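Local coordinates for tail component (Lactobacillus phage J-1, PDB 5LY8), which probably binds cell-wall saccharides of Lactobacillus casei through this second carbohydrate-binding module of the evolved distal tail protein, which carries bound magnesium, at residues Val97-Val102 against Asn225-Tyr230; Asn167-Ile172 against Asp184-Gly189; Pro83-Gly88 against Ile234-Trp239; Phe114-Gln119 against Val204-Trp209. One frame throughout, in Å; residues are numbered along the deposited sequence.

Contact 1: residues Val97-Val102 against Asn225-Tyr230. With MG (magnesium ion), chain C.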
# COMPACT_ATOMS: atom_id res chain seq x y z
N VAL A 97 -3.00 -6.40 -4.99
CA VAL A 97 -3.10 -5.43 -6.08
C VAL A 97 -4.06 -4.33 -5.71
O VAL A 97 -5.23 -4.62 -5.36
CB VAL A 97 -3.57 -6.15 -7.37
CG1 VAL A 97 -3.64 -5.18 -8.55
CG2 VAL A 97 -2.66 -7.33 -7.71
N ASN A 98 -3.61 -3.08 -5.84
CA ASN A 98 -4.43 -1.93 -5.50
C ASN A 98 -4.35 -0.91 -6.61
O ASN A 98 -3.26 -0.42 -6.92
CB ASN A 98 -3.93 -1.34 -4.20
CG ASN A 98 -4.37 -2.17 -3.04
OD1 ASN A 98 -5.52 -2.11 -2.64
ND2 ASN A 98 -3.48 -3.01 -2.51
N ARG A 99 -5.50 -0.60 -7.21
CA ARG A 99 -5.56 0.38 -8.30
C ARG A 99 -5.81 1.75 -7.73
O ARG A 99 -6.75 1.92 -6.94
CB ARG A 99 -6.68 0.01 -9.28
CG ARG A 99 -6.72 0.96 -10.46
CD ARG A 99 -7.60 0.44 -11.57
NE ARG A 99 -7.77 1.48 -12.57
CZ ARG A 99 -7.99 1.26 -13.87
NH1 ARG A 99 -8.08 0.02 -14.33
NH2 ARG A 99 -8.11 2.28 -14.71
N VAL A 100 -5.01 2.74 -8.14
CA VAL A 100 -5.16 4.11 -7.67
C VAL A 100 -5.12 5.06 -8.86
O VAL A 100 -4.64 4.72 -9.95
CB VAL A 100 -4.03 4.51 -6.66
CG1 VAL A 100 -4.13 3.70 -5.37
CG2 VAL A 100 -2.63 4.37 -7.28
N ASN A 101 -5.60 6.28 -8.63
CA ASN A 101 -5.39 7.37 -9.55
C ASN A 101 -4.73 8.44 -8.67
O ASN A 101 -5.25 8.78 -7.60
CB ASN A 101 -6.69 7.85 -10.15
CG ASN A 101 -6.49 8.97 -11.16
OD1 ASN A 101 -6.60 8.77 -12.39
ND2 ASN A 101 -6.23 10.14 -10.70
N VAL A 102 -3.58 8.92 -9.10
CA VAL A 102 -2.86 9.82 -8.23
C VAL A 102 -2.23 10.92 -9.06
O VAL A 102 -1.80 10.68 -10.20
CB VAL A 102 -1.89 8.99 -7.30
CG1 VAL A 102 -0.90 8.10 -8.06
CG2 VAL A 102 -1.21 9.86 -6.24
N ASN A 225 -7.15 8.75 -5.36
CA ASN A 225 -8.33 7.94 -5.22
C ASN A 225 -7.96 6.47 -5.41
O ASN A 225 -6.90 6.17 -5.97
CB ASN A 225 -9.50 8.43 -6.07
CG ASN A 225 -9.35 8.27 -7.55
OD1 ASN A 225 -9.13 7.16 -8.04
ND2 ASN A 225 -9.44 9.39 -8.27
N TRP A 226 -8.79 5.56 -4.89
CA TRP A 226 -8.48 4.14 -4.80
C TRP A 226 -9.65 3.42 -5.45
O TRP A 226 -10.79 3.54 -5.00
CB TRP A 226 -8.36 3.83 -3.32
CG TRP A 226 -8.04 2.41 -2.93
CD1 TRP A 226 -7.34 1.47 -3.64
CD2 TRP A 226 -8.31 1.84 -1.65
NE1 TRP A 226 -7.18 0.33 -2.87
CE2 TRP A 226 -7.77 0.54 -1.65
CE3 TRP A 226 -9.00 2.28 -0.50
CZ2 TRP A 226 -7.91 -0.33 -0.55
CZ3 TRP A 226 -9.11 1.44 0.59
CH2 TRP A 226 -8.58 0.15 0.56
N GLN A 227 -9.38 2.74 -6.58
CA GLN A 227 -10.45 2.23 -7.44
C GLN A 227 -10.72 0.75 -7.32
O GLN A 227 -11.79 0.30 -7.75
CB GLN A 227 -10.19 2.60 -8.92
CG GLN A 227 -9.80 4.07 -9.09
CD GLN A 227 -10.04 4.69 -10.45
OE1 GLN A 227 -10.47 4.01 -11.42
NE2 GLN A 227 -9.82 6.01 -10.51
N ASP A 228 -9.80 -0.03 -6.74
CA ASP A 228 -9.97 -1.47 -6.67
C ASP A 228 -8.93 -2.00 -5.72
O ASP A 228 -7.81 -1.46 -5.62
CB ASP A 228 -9.77 -2.10 -8.07
CG ASP A 228 -10.32 -3.51 -8.19
OD1 ASP A 228 -11.55 -3.65 -8.31
OD2 ASP A 228 -9.52 -4.47 -8.07
N SER A 229 -9.26 -3.09 -5.02
CA SER A 229 -8.32 -3.76 -4.13
C SER A 229 -8.59 -5.25 -4.11
O SER A 229 -9.75 -5.65 -3.98
CB SER A 229 -8.48 -3.23 -2.70
OG SER A 229 -7.47 -3.71 -1.82
N TYR A 230 -7.54 -6.08 -4.14
CA TYR A 230 -7.74 -7.51 -3.95
C TYR A 230 -6.45 -8.13 -3.49
O TYR A 230 -5.35 -7.62 -3.75
CB TYR A 230 -8.32 -8.25 -5.17
CG TYR A 230 -7.49 -8.22 -6.42
CD1 TYR A 230 -6.51 -9.19 -6.65
CD2 TYR A 230 -7.73 -7.28 -7.41
CE1 TYR A 230 -5.79 -9.22 -7.84
CE2 TYR A 230 -7.00 -7.28 -8.60
CZ TYR A 230 -6.04 -8.26 -8.81
OH TYR A 230 -5.30 -8.23 -9.98
MG MG C . -13.96 0.21 -8.60
O HOH W 1 -6.89 -3.83 -7.73
O HOH W 2 -9.35 4.72 -13.83
O HOH W 3 -13.18 -1.88 -9.56
O HOH W 4 -16.09 -0.34 -9.75
O HOH W 5 -13.68 1.13 -10.84

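Contact 2: residues Asn167-Ile172 against Asp184-Gly189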
# COMPACT_ATOMS: atom_id res chain seq x y z
N ASN A 167 -3.46 6.81 -13.70
CA ASN A 167 -3.87 5.52 -13.18
C ASN A 167 -2.72 4.53 -13.02
O ASN A 167 -1.94 4.31 -13.96
CB ASN A 167 -4.92 4.92 -14.14
CG ASN A 167 -6.17 5.79 -14.24
OD1 ASN A 167 -6.86 6.01 -13.25
ND2 ASN A 167 -6.45 6.30 -15.46
N TYR A 168 -2.62 3.92 -11.83
CA TYR A 168 -1.55 2.98 -11.56
C TYR A 168 -2.06 1.77 -10.80
O TYR A 168 -3.03 1.89 -10.03
CB TYR A 168 -0.47 3.65 -10.65
CG TYR A 168 0.34 4.74 -11.33
CD1 TYR A 168 -0.12 6.05 -11.38
CD2 TYR A 168 1.54 4.44 -11.97
CE1 TYR A 168 0.59 7.04 -12.06
CE2 TYR A 168 2.29 5.43 -12.59
CZ TYR A 168 1.79 6.71 -12.66
OH TYR A 168 2.51 7.68 -13.31
N ASN A 169 -1.42 0.61 -11.00
CA ASN A 169 -1.64 -0.55 -10.14
C ASN A 169 -0.43 -0.66 -9.23
O ASN A 169 0.69 -0.83 -9.71
CB ASN A 169 -1.81 -1.84 -10.93
CG ASN A 169 -3.21 -2.03 -11.46
OD1 ASN A 169 -3.42 -2.50 -12.60
ND2 ASN A 169 -4.20 -1.68 -10.67
N ALA A 170 -0.64 -0.54 -7.92
CA ALA A 170 0.41 -0.73 -6.92
C ALA A 170 0.32 -2.18 -6.49
O ALA A 170 -0.73 -2.64 -6.02
CB ALA A 170 0.20 0.20 -5.72
N VAL A 171 1.41 -2.94 -6.68
CA VAL A 171 1.37 -4.38 -6.47
C VAL A 171 2.49 -4.84 -5.57
O VAL A 171 3.64 -4.41 -5.72
CB VAL A 171 1.49 -5.10 -7.84
CG1 VAL A 171 1.34 -6.61 -7.68
CG2 VAL A 171 0.49 -4.55 -8.87
N ILE A 172 2.17 -5.76 -4.66
CA ILE A 172 3.17 -6.51 -3.91
C ILE A 172 2.96 -7.98 -4.27
O ILE A 172 1.84 -8.49 -4.15
CB ILE A 172 3.08 -6.33 -2.38
CG1 ILE A 172 3.05 -4.86 -1.99
CG2 ILE A 172 4.28 -7.05 -1.73
CD1 ILE A 172 2.94 -4.67 -0.50
N ASP A 184 2.59 -0.14 -11.73
CA ASP A 184 2.31 -0.29 -13.15
C ASP A 184 1.60 0.94 -13.69
O ASP A 184 0.59 1.36 -13.12
CB ASP A 184 1.43 -1.51 -13.40
CG ASP A 184 1.98 -2.87 -13.05
OD1 ASP A 184 3.22 -2.99 -12.88
OD2 ASP A 184 1.19 -3.84 -13.05
N ARG A 185 2.11 1.50 -14.81
CA ARG A 185 1.49 2.63 -15.48
C ARG A 185 0.38 2.09 -16.36
O ARG A 185 0.64 1.64 -17.47
CB ARG A 185 2.50 3.32 -16.40
CG ARG A 185 3.52 4.19 -15.75
CD ARG A 185 4.08 5.21 -16.75
NE ARG A 185 4.50 4.54 -17.98
CZ ARG A 185 5.07 5.14 -19.01
NH1 ARG A 185 5.33 6.44 -18.98
NH2 ARG A 185 5.40 4.44 -20.09
N ILE A 186 -0.86 2.11 -15.88
CA ILE A 186 -2.02 1.62 -16.62
C ILE A 186 -2.22 2.44 -17.92
O ILE A 186 -2.53 1.86 -18.96
CB ILE A 186 -3.31 1.64 -15.71
CG1 ILE A 186 -3.16 0.73 -14.46
CG2 ILE A 186 -4.60 1.29 -16.53
CD1 ILE A 186 -4.27 0.85 -13.46
N ASP A 187 -2.07 3.76 -17.85
CA ASP A 187 -2.32 4.66 -18.99
C ASP A 187 -1.29 4.60 -20.09
O ASP A 187 -1.64 4.85 -21.25
CB ASP A 187 -2.41 6.12 -18.51
CG ASP A 187 -3.45 6.40 -17.45
OD1 ASP A 187 -3.23 7.32 -16.64
OD2 ASP A 187 -4.49 5.66 -17.41
N LEU A 188 -0.02 4.34 -19.75
CA LEU A 188 1.06 4.46 -20.73
C LEU A 188 1.93 3.22 -20.96
O LEU A 188 2.75 3.23 -21.88
CB LEU A 188 1.95 5.67 -20.36
CG LEU A 188 1.27 7.05 -20.34
CD1 LEU A 188 2.14 8.08 -19.63
CD2 LEU A 188 0.96 7.56 -21.77
N GLY A 189 1.78 2.20 -20.12
CA GLY A 189 2.53 0.95 -20.24
C GLY A 189 3.75 0.91 -19.34
O GLY A 189 4.27 1.95 -18.93
O HOH W 6 -0.35 5.39 -15.88
O HOH W 7 -1.32 -3.73 -14.04

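Contact 3: residues Pro83-Gly88 against Ile234-Trp239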
# COMPACT_ATOMS: atom_id res chain seq x y z
N PRO A 83 -6.85 -15.17 5.73
CA PRO A 83 -6.70 -16.54 6.25
C PRO A 83 -5.70 -17.32 5.39
O PRO A 83 -5.28 -16.89 4.32
CB PRO A 83 -8.12 -17.10 6.14
CG PRO A 83 -8.75 -16.37 5.03
CD PRO A 83 -8.02 -15.05 4.83
N LYS A 84 -5.30 -18.49 5.88
CA LYS A 84 -4.43 -19.41 5.16
C LYS A 84 -5.08 -19.83 3.83
O LYS A 84 -6.31 -19.79 3.70
CB LYS A 84 -4.18 -20.67 5.99
CG LYS A 84 -3.22 -20.38 7.14
CD LYS A 84 -3.09 -21.61 8.05
CE LYS A 84 -2.00 -21.36 9.04
NZ LYS A 84 -1.88 -22.48 10.02
N ASN A 85 -4.27 -20.21 2.86
CA ASN A 85 -4.82 -20.71 1.60
C ASN A 85 -5.46 -22.11 1.84
O ASN A 85 -5.36 -22.68 2.94
CB ASN A 85 -3.75 -20.68 0.50
CG ASN A 85 -2.63 -21.68 0.63
OD1 ASN A 85 -2.73 -22.68 1.36
ND2 ASN A 85 -1.53 -21.43 -0.07
N SER A 86 -6.13 -22.67 0.83
CA SER A 86 -6.81 -23.96 0.97
C SER A 86 -5.87 -25.13 1.24
O SER A 86 -6.33 -26.20 1.67
CB SER A 86 -7.66 -24.24 -0.25
OG SER A 86 -6.82 -24.64 -1.33
N ASN A 87 -4.55 -24.94 1.00
CA ASN A 87 -3.54 -25.95 1.31
C ASN A 87 -2.97 -25.76 2.73
O ASN A 87 -2.01 -26.43 3.11
CB ASN A 87 -2.44 -25.92 0.26
CG ASN A 87 -1.58 -27.16 0.27
OD1 ASN A 87 -2.06 -28.29 0.39
ND2 ASN A 87 -0.29 -26.95 0.19
N GLY A 88 -3.56 -24.83 3.50
CA GLY A 88 -3.17 -24.59 4.88
C GLY A 88 -1.91 -23.79 5.07
O GLY A 88 -1.28 -23.88 6.12
N ILE A 234 -1.53 -17.37 -4.71
CA ILE A 234 -1.25 -17.89 -6.05
C ILE A 234 -0.39 -19.14 -5.97
O ILE A 234 0.23 -19.42 -4.93
CB ILE A 234 -0.68 -16.82 -7.00
CG1 ILE A 234 0.71 -16.37 -6.54
CG2 ILE A 234 -1.66 -15.63 -7.23
CD1 ILE A 234 1.40 -15.32 -7.40
N ASN A 235 -0.40 -19.94 -7.06
CA ASN A 235 0.35 -21.21 -7.13
C ASN A 235 -0.05 -22.09 -5.93
O ASN A 235 0.83 -22.56 -5.18
CB ASN A 235 1.88 -20.94 -7.14
CG ASN A 235 2.32 -19.98 -8.21
OD1 ASN A 235 1.99 -20.12 -9.40
ND2 ASN A 235 3.06 -18.98 -7.81
N VAL A 236 -1.38 -22.22 -5.68
CA VAL A 236 -1.87 -22.98 -4.52
C VAL A 236 -2.00 -24.43 -4.96
O VAL A 236 -2.84 -24.74 -5.82
CB VAL A 236 -3.20 -22.50 -3.90
CG1 VAL A 236 -3.52 -23.30 -2.62
CG2 VAL A 236 -3.18 -21.00 -3.60
N ASP A 237 -1.26 -25.34 -4.32
CA ASP A 237 -1.39 -26.77 -4.65
C ASP A 237 -2.76 -27.31 -4.32
O ASP A 237 -3.32 -26.98 -3.33
CB ASP A 237 -0.41 -27.60 -3.85
CG ASP A 237 1.02 -27.42 -4.26
OD1 ASP A 237 1.27 -26.86 -5.34
OD2 ASP A 237 1.90 -27.89 -3.51
N TYR A 238 -3.25 -28.21 -5.15
CA TYR A 238 -4.49 -28.95 -4.89
C TYR A 238 -4.42 -30.26 -5.66
O TYR A 238 -3.70 -30.39 -6.62
CB TYR A 238 -5.74 -28.13 -5.24
CG TYR A 238 -6.07 -28.05 -6.70
CD1 TYR A 238 -6.99 -28.90 -7.27
CD2 TYR A 238 -5.45 -27.12 -7.51
CE1 TYR A 238 -7.28 -28.85 -8.63
CE2 TYR A 238 -5.75 -27.04 -8.87
CZ TYR A 238 -6.67 -27.90 -9.41
OH TYR A 238 -6.94 -27.85 -10.74
N TRP A 239 -5.14 -31.26 -5.18
CA TRP A 239 -5.18 -32.53 -5.87
C TRP A 239 -6.63 -32.89 -6.07
O TRP A 239 -7.49 -32.15 -5.66
CB TRP A 239 -4.51 -33.63 -5.04
CG TRP A 239 -3.03 -33.69 -5.12
O HOH W 8 -0.59 -19.48 -2.12
O HOH W 9 -5.57 -27.10 -1.86
O HOH W 10 2.01 -28.50 -0.50

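Contact 4: residues Phe114-Gln119 against Val204-Trp209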
# COMPACT_ATOMS: atom_id res chain seq x y z
N PHE A 114 0.34 0.66 1.07
CA PHE A 114 -0.35 -0.61 0.94
C PHE A 114 0.53 -1.62 1.67
O PHE A 114 1.66 -1.89 1.24
CB PHE A 114 -0.61 -1.00 -0.52
CG PHE A 114 -1.62 -0.08 -1.16
CD1 PHE A 114 -2.94 -0.11 -0.76
CD2 PHE A 114 -1.24 0.83 -2.13
CE1 PHE A 114 -3.89 0.77 -1.34
CE2 PHE A 114 -2.19 1.70 -2.72
CZ PHE A 114 -3.51 1.64 -2.32
N ASN A 115 0.02 -2.13 2.80
CA ASN A 115 0.79 -2.94 3.73
C ASN A 115 0.23 -4.31 3.94
O ASN A 115 -1.00 -4.48 3.99
CB ASN A 115 0.78 -2.22 5.11
CG ASN A 115 1.40 -0.86 5.07
OD1 ASN A 115 2.21 -0.58 4.19
ND2 ASN A 115 1.03 0.02 5.99
N LEU A 116 1.14 -5.28 4.09
CA LEU A 116 0.81 -6.65 4.47
C LEU A 116 1.46 -6.87 5.83
O LEU A 116 2.62 -6.49 6.04
CB LEU A 116 1.29 -7.66 3.43
CG LEU A 116 0.57 -7.52 2.09
CD1 LEU A 116 1.26 -8.32 1.03
CD2 LEU A 116 -0.92 -7.92 2.18
N THR A 117 0.70 -7.49 6.74
CA THR A 117 1.11 -7.62 8.13
C THR A 117 0.98 -9.03 8.64
O THR A 117 0.31 -9.86 8.02
CB THR A 117 0.25 -6.65 8.98
OG1 THR A 117 -1.14 -7.04 8.94
CG2 THR A 117 0.37 -5.19 8.52
N TYR A 118 1.59 -9.28 9.79
CA TYR A 118 1.45 -10.54 10.51
C TYR A 118 1.46 -10.23 11.98
O TYR A 118 2.41 -9.61 12.48
CB TYR A 118 2.54 -11.58 10.18
CG TYR A 118 2.24 -12.93 10.79
CD1 TYR A 118 1.14 -13.67 10.36
CD2 TYR A 118 3.03 -13.46 11.81
CE1 TYR A 118 0.84 -14.91 10.93
CE2 TYR A 118 2.75 -14.71 12.36
CZ TYR A 118 1.66 -15.43 11.90
OH TYR A 118 1.36 -16.65 12.45
N GLN A 119 0.44 -10.70 12.71
CA GLN A 119 0.32 -10.50 14.15
C GLN A 119 0.61 -9.04 14.55
O GLN A 119 1.29 -8.80 15.55
CB GLN A 119 1.16 -11.54 14.95
CG GLN A 119 0.67 -12.96 14.68
CD GLN A 119 1.38 -14.05 15.47
OE1 GLN A 119 2.60 -14.04 15.75
NE2 GLN A 119 0.64 -15.10 15.75
N VAL A 204 8.11 -16.69 6.11
CA VAL A 204 7.47 -15.63 6.88
C VAL A 204 5.99 -15.52 6.51
O VAL A 204 5.67 -15.35 5.33
CB VAL A 204 8.21 -14.29 6.66
CG1 VAL A 204 7.49 -13.14 7.39
CG2 VAL A 204 9.67 -14.39 7.11
N PRO A 205 5.08 -15.64 7.49
CA PRO A 205 3.65 -15.60 7.17
C PRO A 205 3.07 -14.21 7.11
O PRO A 205 3.68 -13.23 7.57
CB PRO A 205 3.01 -16.38 8.32
CG PRO A 205 3.99 -16.28 9.45
CD PRO A 205 5.32 -15.98 8.91
N ILE A 206 1.85 -14.13 6.58
CA ILE A 206 1.04 -12.93 6.60
C ILE A 206 -0.38 -13.28 7.05
O ILE A 206 -0.85 -14.41 6.82
CB ILE A 206 1.05 -12.07 5.31
CG1 ILE A 206 0.60 -12.88 4.13
CG2 ILE A 206 2.43 -11.36 5.07
CD1 ILE A 206 0.19 -12.02 2.98
N ASP A 207 -1.08 -12.32 7.67
CA ASP A 207 -2.44 -12.54 8.12
C ASP A 207 -3.33 -11.30 7.99
O ASP A 207 -4.46 -11.32 8.46
CB ASP A 207 -2.48 -13.06 9.59
CG ASP A 207 -2.00 -12.02 10.61
OD1 ASP A 207 -1.85 -10.86 10.24
OD2 ASP A 207 -1.81 -12.39 11.79
N GLY A 208 -2.84 -10.24 7.36
CA GLY A 208 -3.65 -9.03 7.28
C GLY A 208 -3.10 -8.04 6.31
O GLY A 208 -1.96 -8.14 5.84
N TRP A 209 -3.95 -7.04 6.01
CA TRP A 209 -3.55 -5.94 5.14
C TRP A 209 -4.10 -4.64 5.67
O TRP A 209 -5.16 -4.64 6.31
CB TRP A 209 -4.02 -6.18 3.68
CG TRP A 209 -5.51 -6.20 3.51
CD1 TRP A 209 -6.33 -7.28 3.66
CD2 TRP A 209 -6.35 -5.10 3.16
NE1 TRP A 209 -7.64 -6.92 3.43
CE2 TRP A 209 -7.68 -5.58 3.13
CE3 TRP A 209 -6.13 -3.73 2.89
CZ2 TRP A 209 -8.77 -4.76 2.80
CZ3 TRP A 209 -7.21 -2.92 2.60
CH2 TRP A 209 -8.51 -3.45 2.51
O HOH W 11 -1.60 -8.43 11.30

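Contact 1: residues Val97-Val102 against Asn225-Tyr230
Asn98 OD1 draws in two donors across the strand pair: Ser229 OG at 2.7 Å and Trp226 NE1 at 3.0 Å, moderately bent (148°). They arrive from opposite faces of the amide plane, and this double grip fixes the rotation of a buried amide. The indole of Trp226 turns its edge to the partner strand, Asn98 OD1 and Arg99 O both lying near the ring plane. On the other side of the sheet, Val97 CB sits over one face of the Tyr230 ring, a CH-pi contact 3.8 Å from the centroid. The phenol swings over the valine because CG lies between the backbone N and carbonyl carbon (chi1 62°). The extended Arg99 side chain runs past Gln227, and one water links Arg99 NH2 to Gln227 OE1; Gln227 NE2 donates to Asn225 OD1 at 2.8 Å. The register slips by one at Gln227, a beta bulge; Gln227 N still reaches Arg99 O at 2.8 Å. The bulged carbonyl, Gln227 O, binds magnesium at 2.3 Å, and Asp228 OD1 holds one of the metal's waters while also pairing with His19. The carbonyl oxygens of Asp21 and Gly59 and two further waters complete the coordination. Tyr18 supports Ser229 OG, and Phe22, Phe114 and Phe213 surround the indole. This is a bulged antiparallel pair inside a concanavalin-type beta-sandwich sheet, with a magnesium site built on the bulge.

Contact 2: residues Asn167-Ile172 against Asp184-Gly189
Asn167 and Asp187 meet through two bonds to one carboxylate. Asn167 ND2 reaches the syn lone pair of Asp187 OD2 at 2.8 Å, nearly straight and in the plane of its own amide, while the backbone Asn167 N meets Asp187 OD1 at 3.0 Å from above the carboxylate plane. Amide and carboxylate stand almost perpendicular, 82° apart. The tight part lies deeper in the hairpin, where Asn169 and Asp184 form a hydrogen-bonded antiparallel pair. Beside it, Tyr168 lies alongside Arg185 on the same face of the sheet, CE2 touching Arg185 CG at 3.6 Å, and the phenol hydroxyl bonds Arg164 O. From the loop after the strand, Ile186, which also meets Arg99, crosses Asn169 at about a right angle and lays CD1 3.6 Å from Asn169 OD1. A bond from Ile186 N to Asn167 O at 3.1 Å carries the pairing past Arg185 into a looser turn. There one water joins Asn167 O to Asp187 N. On the solvent side of the strand pair another spans Asn169 OD1 and Asp184 OD2, the latter also in a salt bridge with Arg182. Within the turn, Arg185 bends at chi3 (-51°) to clasp Gly189 O side-on with NE, at 2.8 Å, and NH2. Polar pairing thus holds this hairpin margin: Asp187 ties the turn to strand 166-175, its charge probably eased by two N-H groups.

Contact 3: residues Pro83-Gly88 against Ile234-Trp239
Val236 meets three consecutive residues of the Asn85-Gly88 turn through one methyl. CG1, placed anti to the backbone N (chi1 -175°), touches Asn85 ND2 at 3.7 Å and Ser86 OG at 3.8 Å, and comes within 4.0 Å of Asn87 CB. The Asn85 and Val236 side chains run alongside each other, oppositely directed, and CG2 of the valine also lies against the Asn85 amide. Farther along, Asn87 CB rests 3.8 Å from Asp237 O, while its amide crosses the Asp237 carboxylate obliquely, the two planes 58° apart.

No direct hydrogen bond spans the segments; three waters do that work. One accepts from Asn85 ND2 and donates to Ile234 O at 2.9 Å. The second donates both to Ser86 OG and to Asp237 O, the latter at 2.7 Å. The third accepts from Asn87 ND2 and donates to Asp237 OD2, which lies 3.1 Å from the water; Asp237 OD1 accepts a hydrogen bond from Gln12 NE2.

Bonds within the Pro83-Gly88 segment shape its side of the contact. A type I turn is closed by Gly88 N to Asn85 O, and Asn85 OD1 receives a weak bond from Asn87 N as well as one from Ser89 N.

The contact lies far from the metal sites, near the C-terminal end of the chain, where the loop between strands 73-81 and 94-103 meets the last strand just past its corner at Asn235. Strand 11-20 is the shared neighbour: its Glu15 bonds Ser86 OG and packs against Val236, whose backbone pairs with Lys13.

Contact 4: residues Phe114-Gln119 against Val204-Trp209
A classic beta bulge sits where the Val204-Trp209 segment enters its strand beside strand 110-118, with Asp207 and Gly208 both facing Thr117. Thr117 O takes a nearly linear bond (174°) from Asp207 N at 2.8 Å and a weak one from Gly208 N, while Thr117 N returns a bond to Gly208 O. Tyr118 is sandwiched. Pro205 CG sits over the centre of one ring face, 3.5 Å from the centroid in a CH-pi contact, and Gln119 CG covers the opposite face nearer the rim. The ring reaches the proline because CG stands anti to the backbone N (chi1 -171°). Beside the ring, near CD1, the Asp207 side chain crosses the tyrosine at about a right angle and accepts Gln119 N at OD2, 3.0 Å away, on the syn side but 33° out of the carboxylate plane. Its other oxygen, OD1, receives a water that also bonds Thr117 OG1. On the inner face Leu116 CD2 packs 3.9 Å from Trp209 CB, and Ile206 joins Leu116 against Phe94 and Phe231. Packing is thus apolar on the core side, while a backbone N-H and a water probably stabilise the Asp207 charge at the strand end.

From the N terminus, the loop at 83-88 is met first, and contact 3 pairs it with the end of the chain at 234-239, enclosing the other three contacts. Strand 94-103 follows and joins 223-238 in contact 1, a long closure that itself contains contact 4, between 114-119 and 204-209. Innermost is contact 2, the hairpin 167-172 with 184-189. The closures therefore nest without crossing. Contacts 1 and 2 lie in one six-stranded antiparallel sheet, through neighbouring strands 94-103 and 166-175. Contact 4 belongs to the facing sheet; its Phe114 packs against Asn98, Trp226 and Ala170, joining the two layers.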